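Local coordinates for rnase 1 (Danio rerio, PDB 2VQ9), which cleaves RNA as a secreted ribonuclease of the pancreatic family, promotes angiogenesis and kills bacteria, the last without needing its RNase activity, at residues 105-109 against 121-125; 82-88 against 97-103. All blocks are in the same frame, centred on the assembly; numbering follows the deposited sequence.

Interaction 1. Residues 105-109 against 121-125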
ATOM      1  N   VAL A 105       4.102  -6.827  -4.865  1.00 17.88           N
ATOM      2  CA  VAL A 105       2.862  -6.219  -4.390  1.00 18.67           C
ATOM      3  C   VAL A 105       1.648  -7.082  -4.741  1.00 18.53           C
ATOM      4  O   VAL A 105       1.641  -7.771  -5.768  1.00 19.29           O
ATOM      5  CB  VAL A 105       2.675  -4.762  -4.896  1.00 18.74           C
ATOM      6  CG1 VAL A 105       3.890  -3.912  -4.487  1.00 19.79           C
ATOM      7  CG2 VAL A 105       2.425  -4.722  -6.435  1.00 20.57           C
ATOM      8  N   ILE A 106       0.623  -7.028  -3.894  1.00 17.28           N
ATOM      9  CA  ILE A 106      -0.658  -7.661  -4.191  1.00 17.52           C
ATOM     10  C   ILE A 106      -1.722  -6.571  -4.237  1.00 17.02           C
ATOM     11  O   ILE A 106      -1.909  -5.807  -3.289  1.00 15.88           O
ATOM     12  CB  ILE A 106      -1.009  -8.795  -3.164  1.00 18.30           C
ATOM     13  CG1 ILE A 106       0.019  -9.947  -3.306  1.00 20.53           C
ATOM     14  CG2 ILE A 106      -2.525  -9.214  -3.295  1.00 18.30           C
ATOM     15  CD1 ILE A 106      -0.482 -11.192  -3.884  1.00 25.90           C
ATOM     16  N   THR A 107      -2.382  -6.468  -5.377  1.00 16.82           N
ATOM     17  CA  THR A 107      -3.438  -5.472  -5.572  1.00 17.53           C
ATOM     18  C   THR A 107      -4.786  -6.165  -5.334  1.00 16.87           C
ATOM     19  O   THR A 107      -5.106  -7.166  -5.970  1.00 17.43           O
ATOM     20  CB  THR A 107      -3.338  -4.863  -6.979  1.00 18.30           C
ATOM     21  OG1 THR A 107      -2.077  -4.171  -7.078  1.00 21.25           O
ATOM     22  CG2 THR A 107      -4.486  -3.888  -7.240  1.00 18.49           C
ATOM     23  N   CYS A 108      -5.536  -5.636  -4.375  1.00 16.38           N
ATOM     24  CA  CYS A 108      -6.857  -6.134  -3.980  1.00 16.23           C
ATOM     25  C   CYS A 108      -7.933  -5.239  -4.587  1.00 16.56           C
ATOM     26  O   CYS A 108      -8.013  -4.054  -4.289  1.00 16.30           O
ATOM     27  CB  CYS A 108      -6.986  -6.102  -2.444  1.00 16.24           C
ATOM     28  SG  CYS A 108      -5.793  -7.141  -1.571  1.00 17.60           S
ATOM     29  N   THR A 109      -8.750  -5.819  -5.453  1.00 16.69           N
ATOM     30  CA  THR A 109      -9.762  -5.061  -6.184  1.00 17.04           C
ATOM     31  C   THR A 109     -11.122  -5.600  -5.790  1.00 17.25           C
ATOM     32  O   THR A 109     -11.349  -6.808  -5.865  1.00 18.71           O
ATOM     33  CB  THR A 109      -9.552  -5.220  -7.692  1.00 16.80           C
ATOM     34  OG1 THR A 109      -8.252  -4.697  -8.015  1.00 18.13           O
ATOM     35  CG2 THR A 109     -10.621  -4.412  -8.441  1.00 17.53           C
ATOM     36  N   TYR A 121     -12.791  -9.273  -2.320  1.00 17.65           N
ATOM     37  CA  TYR A 121     -11.755  -8.772  -3.234  1.00 18.10           C
ATOM     38  C   TYR A 121     -11.196  -9.885  -4.096  1.00 19.18           C
ATOM     39  O   TYR A 121     -11.182 -11.056  -3.685  1.00 19.66           O
ATOM     40  CB  TYR A 121     -10.571  -8.132  -2.438  1.00 17.45           C
ATOM     41  CG  TYR A 121     -10.972  -6.876  -1.747  1.00 16.07           C
ATOM     42  CD1 TYR A 121     -10.824  -5.636  -2.383  1.00 13.89           C
ATOM     43  CD2 TYR A 121     -11.529  -6.914  -0.454  1.00 17.04           C
ATOM     44  CE1 TYR A 121     -11.221  -4.468  -1.746  1.00 16.29           C
ATOM     45  CE2 TYR A 121     -11.960  -5.760   0.186  1.00 15.42           C
ATOM     46  CZ  TYR A 121     -11.823  -4.539  -0.486  1.00 15.21           C
ATOM     47  OH  TYR A 121     -12.223  -3.410   0.103  1.00 14.52           O
ATOM     48  N   ARG A 122     -10.717  -9.538  -5.285  1.00 19.42           N
ATOM     49  CA  ARG A 122      -9.768 -10.445  -5.923  1.00 20.95           C
ATOM     50  C   ARG A 122      -8.380  -9.876  -5.774  1.00 20.52           C
ATOM     51  O   ARG A 122      -8.184  -8.660  -5.926  1.00 20.04           O
ATOM     52  CB  ARG A 122     -10.100 -10.707  -7.394  1.00 22.76           C
ATOM     53  CG  ARG A 122     -10.266  -9.531  -8.278  1.00 27.29           C
ATOM     54  CD  ARG A 122     -10.544 -10.013  -9.749  1.00 33.61           C
ATOM     55  NE  ARG A 122     -11.485 -11.144  -9.858  1.00 37.34           N
ATOM     56  CZ  ARG A 122     -12.811 -11.067 -10.036  1.00 37.74           C
ATOM     57  NH1 ARG A 122     -13.437  -9.901 -10.104  1.00 34.85           N
ATOM     58  NH2 ARG A 122     -13.526 -12.195 -10.124  1.00 38.59           N
ATOM     59  N   GLY A 123      -7.416 -10.748  -5.540  1.00 20.08           N
ATOM     60  CA  GLY A 123      -6.025 -10.308  -5.436  1.00 18.99           C
ATOM     61  C   GLY A 123      -5.154 -10.667  -6.624  1.00 19.62           C
ATOM     62  O   GLY A 123      -5.315 -11.739  -7.257  1.00 19.19           O
ATOM     63  N   LYS A 124      -4.229  -9.774  -6.937  1.00 19.32           N
ATOM     64  CA  LYS A 124      -3.326 -10.008  -8.057  1.00 20.14           C
ATOM     65  C   LYS A 124      -1.907  -9.592  -7.684  1.00 19.73           C
ATOM     66  O   LYS A 124      -1.643  -8.427  -7.359  1.00 18.56           O
ATOM     67  CB  LYS A 124      -3.781  -9.222  -9.303  1.00 21.34           C
ATOM     68  CG  LYS A 124      -2.846  -9.524 -10.502  1.00 26.06           C
ATOM     69  CD  LYS A 124      -3.574  -9.471 -11.829  1.00 31.82           C
ATOM     70  CE  LYS A 124      -3.830  -8.053 -12.282  1.00 35.82           C
ATOM     71  NZ  LYS A 124      -4.287  -8.059 -13.700  1.00 37.74           N
ATOM     72  N   GLU A 125      -0.989 -10.549  -7.764  1.00 19.99           N
ATOM     73  CA  GLU A 125       0.416 -10.304  -7.468  1.00 21.09           C
ATOM     74  C   GLU A 125       1.129  -9.767  -8.694  1.00 21.10           C
ATOM     75  O   GLU A 125       0.836 -10.180  -9.819  1.00 20.52           O
ATOM     76  CB  GLU A 125       1.022 -11.637  -7.042  1.00 22.59           C
ATOM     77  CG  GLU A 125       2.495 -11.719  -6.802  1.00 25.61           C
ATOM     78  CD  GLU A 125       2.941 -13.175  -6.954  1.00 32.69           C
ATOM     79  OE1 GLU A 125       3.067 -13.682  -8.109  1.00 32.48           O
ATOM     80  OE2 GLU A 125       3.074 -13.829  -5.907  1.00 31.56           O
TER
HETATM   81  O   HOH W   1      -0.400  -6.447  -8.587  1.00 23.04           O
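Val105 meets the strand 121-125 through its backbone, its carbonyl O receiving a CA-H...O contact from Glu125 CA at 3.3 Å. The two strands form an antiparallel ladder of four backbone hydrogen bonds, in a hairpin of the ribonuclease A fold. Ile106 faces Glu125 in a non-hydrogen-bonded pair. Its CG1 lies anti to the carbonyl carbon (chi1 -65°), which carries CD1 across to Glu125 CB at 3.5 Å, while CG2 approaches the backbone around Gly123 CA and Lys124 N. At Thr107 the first pair of bonds closes: Thr107 N reaches Lys124 O almost straight (172°), and the return bond from Lys124 N to Thr107 O is more bent, at 143°. Lys124 O accepts a second hydrogen bond, from a water 2.6 Å away, and that water also bonds Thr107 OG1, tying side chain to neighbouring strand. Cys108 presents CB to Tyr121 CD1 at 3.9 Å. Thr109 repeats the two-bond pattern with Arg122, N to O and O to N, each 2.9 Å long; its own N lies in the plane of the Tyr121 ring, at the ring edge.

Beyond the hairpin, strand 68-72 flanks 105-109 on its other edge through backbone bonds of Ile106 with Phe71 and Cys108 with Asn69, and Thr107 OG1 makes a weak hydrogen bond to Thr70 of the substrate-binding site. The Cys47-Cys108 disulfide and the packing of Tyr121 on Met51 fasten helix 47-53 to the sheet, with Tyr121 OH bonded to Lys66 O.

Interaction 2. Residues 82-88 against 97-103. Unlike the reference sequence in segment 97-103: Asp101 (reference Asn).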
ATOM      1  N   VAL A  82      12.938   3.145   1.322  1.00 27.01           N
ATOM      2  CA  VAL A  82      12.715   3.818   0.057  1.00 28.07           C
ATOM      3  C   VAL A  82      12.860   5.329   0.248  1.00 28.93           C
ATOM      4  O   VAL A  82      13.265   6.033  -0.686  1.00 29.98           O
ATOM      5  CB  VAL A  82      11.358   3.422  -0.584  1.00 27.17           C
ATOM      6  CG1 VAL A  82      11.183   4.092  -1.937  1.00 27.36           C
ATOM      7  CG2 VAL A  82      11.308   1.909  -0.773  1.00 27.99           C
ATOM      8  N   CYS A  83      12.587   5.807   1.465  1.00 30.09           N
ATOM      9  CA  CYS A  83      12.693   7.233   1.805  1.00 31.27           C
ATOM     10  C   CYS A  83      14.055   7.676   2.354  1.00 32.72           C
ATOM     11  O   CYS A  83      14.288   8.886   2.542  1.00 33.42           O
ATOM     12  CB  CYS A  83      11.631   7.613   2.835  1.00 31.22           C
ATOM     13  SG  CYS A  83       9.938   7.453   2.268  1.00 29.57           S
ATOM     14  N   THR A  84      14.936   6.728   2.637  1.00 33.82           N
ATOM     15  CA  THR A  84      16.222   7.079   3.244  1.00 34.48           C
ATOM     16  C   THR A  84      17.434   6.543   2.476  1.00 35.02           C
ATOM     17  O   THR A  84      18.405   6.086   3.077  1.00 35.75           O
ATOM     18  CB  THR A  84      16.276   6.638   4.725  1.00 34.94           C
ATOM     19  OG1 THR A  84      16.074   5.223   4.821  1.00 34.05           O
ATOM     20  CG2 THR A  84      15.221   7.381   5.540  1.00 34.93           C
ATOM     21  N   GLY A  85      17.385   6.606   1.146  1.00 35.18           N
ATOM     22  CA  GLY A  85      18.528   6.184   0.313  1.00 34.52           C
ATOM     23  C   GLY A  85      18.220   5.066  -0.659  1.00 34.48           C
ATOM     24  O   GLY A  85      18.951   4.842  -1.632  1.00 34.14           O
ATOM     25  N   GLY A  86      17.129   4.361  -0.392  1.00 34.50           N
ATOM     26  CA  GLY A  86      16.741   3.201  -1.190  1.00 34.52           C
ATOM     27  C   GLY A  86      15.819   3.540  -2.342  1.00 34.93           C
ATOM     28  O   GLY A  86      15.288   2.642  -2.996  1.00 35.04           O
ATOM     29  N   GLY A  87      15.660   4.832  -2.613  1.00 35.97           N
ATOM     30  CA  GLY A  87      14.828   5.295  -3.713  1.00 36.64           C
ATOM     31  C   GLY A  87      15.392   6.493  -4.456  1.00 38.25           C
ATOM     32  O   GLY A  87      16.350   7.141  -3.999  1.00 37.37           O
ATOM     33  N   THR A  88      14.746   6.788  -5.585  1.00 39.55           N
ATOM     34  CA  THR A  88      15.105   7.852  -6.519  1.00 41.15           C
ATOM     35  C   THR A  88      13.983   8.902  -6.521  1.00 42.39           C
ATOM     36  O   THR A  88      12.838   8.571  -6.830  1.00 42.00           O
ATOM     37  CB  THR A  88      15.225   7.275  -7.957  1.00 40.93           C
ATOM     38  OG1 THR A  88      16.325   6.360  -8.028  1.00 40.81           O
ATOM     39  CG2 THR A  88      15.415   8.387  -8.988  1.00 41.14           C
ATOM     40  N   TYR A  97       9.275   9.099  -4.282  1.00 34.70           N
ATOM     41  CA  TYR A  97      10.469   8.283  -4.448  1.00 33.26           C
ATOM     42  C   TYR A  97      10.143   6.929  -5.035  1.00 32.49           C
ATOM     43  O   TYR A  97       9.279   6.235  -4.515  1.00 30.80           O
ATOM     44  CB  TYR A  97      11.137   8.063  -3.096  1.00 33.27           C
ATOM     45  CG  TYR A  97      11.797   9.310  -2.590  1.00 34.34           C
ATOM     46  CD1 TYR A  97      13.174   9.458  -2.678  1.00 35.99           C
ATOM     47  CD2 TYR A  97      11.039  10.366  -2.068  1.00 35.29           C
ATOM     48  CE1 TYR A  97      13.800  10.619  -2.225  1.00 38.12           C
ATOM     49  CE2 TYR A  97      11.654  11.539  -1.613  1.00 37.83           C
ATOM     50  CZ  TYR A  97      13.034  11.650  -1.697  1.00 38.34           C
ATOM     51  OH  TYR A  97      13.668  12.791  -1.256  1.00 40.62           O
ATOM     52  N   MET A  98      10.851   6.555  -6.102  1.00 31.79           N
ATOM     53  CA  MET A  98      10.712   5.230  -6.689  1.00 31.49           C
ATOM     54  C   MET A  98      11.763   4.285  -6.114  1.00 30.93           C
ATOM     55  O   MET A  98      12.941   4.648  -6.057  1.00 30.75           O
ATOM     56  CB  MET A  98      10.817   5.301  -8.214  1.00 32.09           C
ATOM     57  CG  MET A  98      10.635   3.958  -8.905  1.00 33.64           C
ATOM     58  SD  MET A  98      10.853   4.019 -10.694  1.00 38.70           S
ATOM     59  CE  MET A  98       9.567   5.189 -11.149  1.00 37.33           C
ATOM     60  N   SER A  99      11.357   3.080  -5.678  1.00 29.10           N
ATOM     61  CA  SER A  99      12.318   2.151  -5.108  1.00 28.25           C
ATOM     62  C   SER A  99      13.359   1.721  -6.165  1.00 29.17           C
ATOM     63  O   SER A  99      13.047   1.603  -7.356  1.00 29.25           O
ATOM     64  CB  SER A  99      11.649   0.919  -4.466  1.00 27.58           C
ATOM     65  OG  SER A  99      11.058   0.087  -5.436  1.00 23.78           O
ATOM     66  N   ASN A 100      14.591   1.521  -5.711  1.00 29.74           N
ATOM     67  CA  ASN A 100      15.640   0.913  -6.544  1.00 30.45           C
ATOM     68  C   ASN A 100      15.468  -0.610  -6.717  1.00 29.49           C
ATOM     69  O   ASN A 100      15.807  -1.132  -7.774  1.00 30.10           O
ATOM     70  CB  ASN A 100      17.041   1.196  -5.991  1.00 30.90           C
ATOM     71  CG  ASN A 100      17.302   2.666  -5.720  1.00 32.79           C
ATOM     72  OD1 ASN A 100      17.964   3.003  -4.737  1.00 36.55           O
ATOM     73  ND2 ASN A 100      16.797   3.547  -6.580  1.00 33.77           N
ATOM     74  N   ASP A 101      14.971  -1.325  -5.694  1.00 28.24           N
ATOM     75  CA  ASP A 101      14.721  -2.769  -5.830  1.00 26.55           C
ATOM     76  C   ASP A 101      13.261  -3.008  -6.221  1.00 25.38           C
ATOM     77  O   ASP A 101      12.397  -2.170  -5.954  1.00 24.27           O
ATOM     78  CB  ASP A 101      14.971  -3.546  -4.523  1.00 27.22           C
ATOM     79  CG  ASP A 101      16.418  -3.482  -4.041  1.00 29.66           C
ATOM     80  OD1 ASP A 101      17.309  -3.141  -4.854  1.00 31.29           O
ATOM     81  OD2 ASP A 101      16.657  -3.802  -2.835  1.00 29.51           O
ATOM     82  N   GLN A 102      13.004  -4.177  -6.803  1.00 24.10           N
ATOM     83  CA  GLN A 102      11.649  -4.660  -7.025  1.00 23.87           C
ATOM     84  C   GLN A 102      11.092  -5.114  -5.677  1.00 22.58           C
ATOM     85  O   GLN A 102      11.842  -5.654  -4.843  1.00 21.75           O
ATOM     86  CB  GLN A 102      11.673  -5.877  -7.938  1.00 24.73           C
ATOM     87  CG  GLN A 102      12.381  -5.649  -9.268  1.00 28.68           C
ATOM     88  CD  GLN A 102      11.493  -4.928 -10.213  1.00 33.51           C
ATOM     89  OE1 GLN A 102      11.890  -3.936 -10.832  1.00 36.77           O
ATOM     90  NE2 GLN A 102      10.263  -5.390 -10.317  1.00 33.33           N
ATOM     91  N   PHE A 103       9.784  -4.885  -5.489  1.00 21.06           N
ATOM     92  CA  PHE A 103       9.022  -5.456  -4.382  1.00 20.18           C
ATOM     93  C   PHE A 103       7.857  -6.264  -4.990  1.00 19.37           C
ATOM     94  O   PHE A 103       7.356  -5.958  -6.073  1.00 18.91           O
ATOM     95  CB  PHE A 103       8.435  -4.350  -3.499  1.00 19.04           C
ATOM     96  CG  PHE A 103       9.430  -3.667  -2.593  1.00 20.21           C
ATOM     97  CD1 PHE A 103       9.502  -4.003  -1.233  1.00 19.61           C
ATOM     98  CD2 PHE A 103      10.275  -2.663  -3.085  1.00 20.87           C
ATOM     99  CE1 PHE A 103      10.424  -3.329  -0.371  1.00 20.86           C
ATOM    100  CE2 PHE A 103      11.195  -1.996  -2.247  1.00 21.07           C
ATOM    101  CZ  PHE A 103      11.268  -2.331  -0.887  1.00 20.45           C
TER
HETATM  102  O   HOH W   2      14.582  -0.162  -2.905  1.00 30.63           O
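Tyr97 turns the edge of its ring to Gly87 C, near the ring plane, whereas Val82 O and Thr88 C approach the same ring obliquely; the Phe103 ring likewise receives Val82 CG2 at a slant, 4.2 Å from CE2. Tyr97 belongs to a short antiparallel beta hairpin of the ribonuclease A fold, and Phe103 begins the strand that follows it. Val82 supplies its apolar side: with CG1 anti to the backbone N (chi1 -177°), that branch rests against the Tyr97-Ser99 backbone and CG2 touches Ser99 CB at 3.8 Å. Thr88 and Met98 exchange two backbone bonds, of which Thr88 N to Met98 O is 2.8 Å. Gly87 CA comes within 3.1 Å of Met98 O, with Ser99 opposite it in a non-hydrogen-bonded pair.

Strand 120-135 carries the hairpin, bonding Tyr97 to Val132 and Ser99 to Ile130, and Cys83 is tied to it by the disulfide with Cys134. Where the strands part, Gly86 O accepts hydrogen bonds from Asn100 N (171°) and from a water, which itself accepts one from Asp101 N. The Asn100 amide reaches across to the partner strand, and its ND2 makes a weak hydrogen bond of 3.2 Å to Thr88 OG1.

Overall arrangement
Two hairpins joined through one long strand form parts of a single antiparallel sheet. Interaction 2 closes first along the chain and interaction 1 opens directly after it, strand 96-99 being followed by strand 103-112; their centres lie 22 Å apart and, apart from this join in sequence, they do not touch. The long strand 120-135 unites them, since it pairs antiparallel with both 96-99 and 103-112. A disulfide marks each contact, one running to helix 47-53 and the other to strand 120-135 itself. Interaction 1 adjoins the experimentally established substrate-binding residues, whereas interaction 2 lies further out, the side chain of Tyr97 lying about 10 Å from that of the catalytic His141.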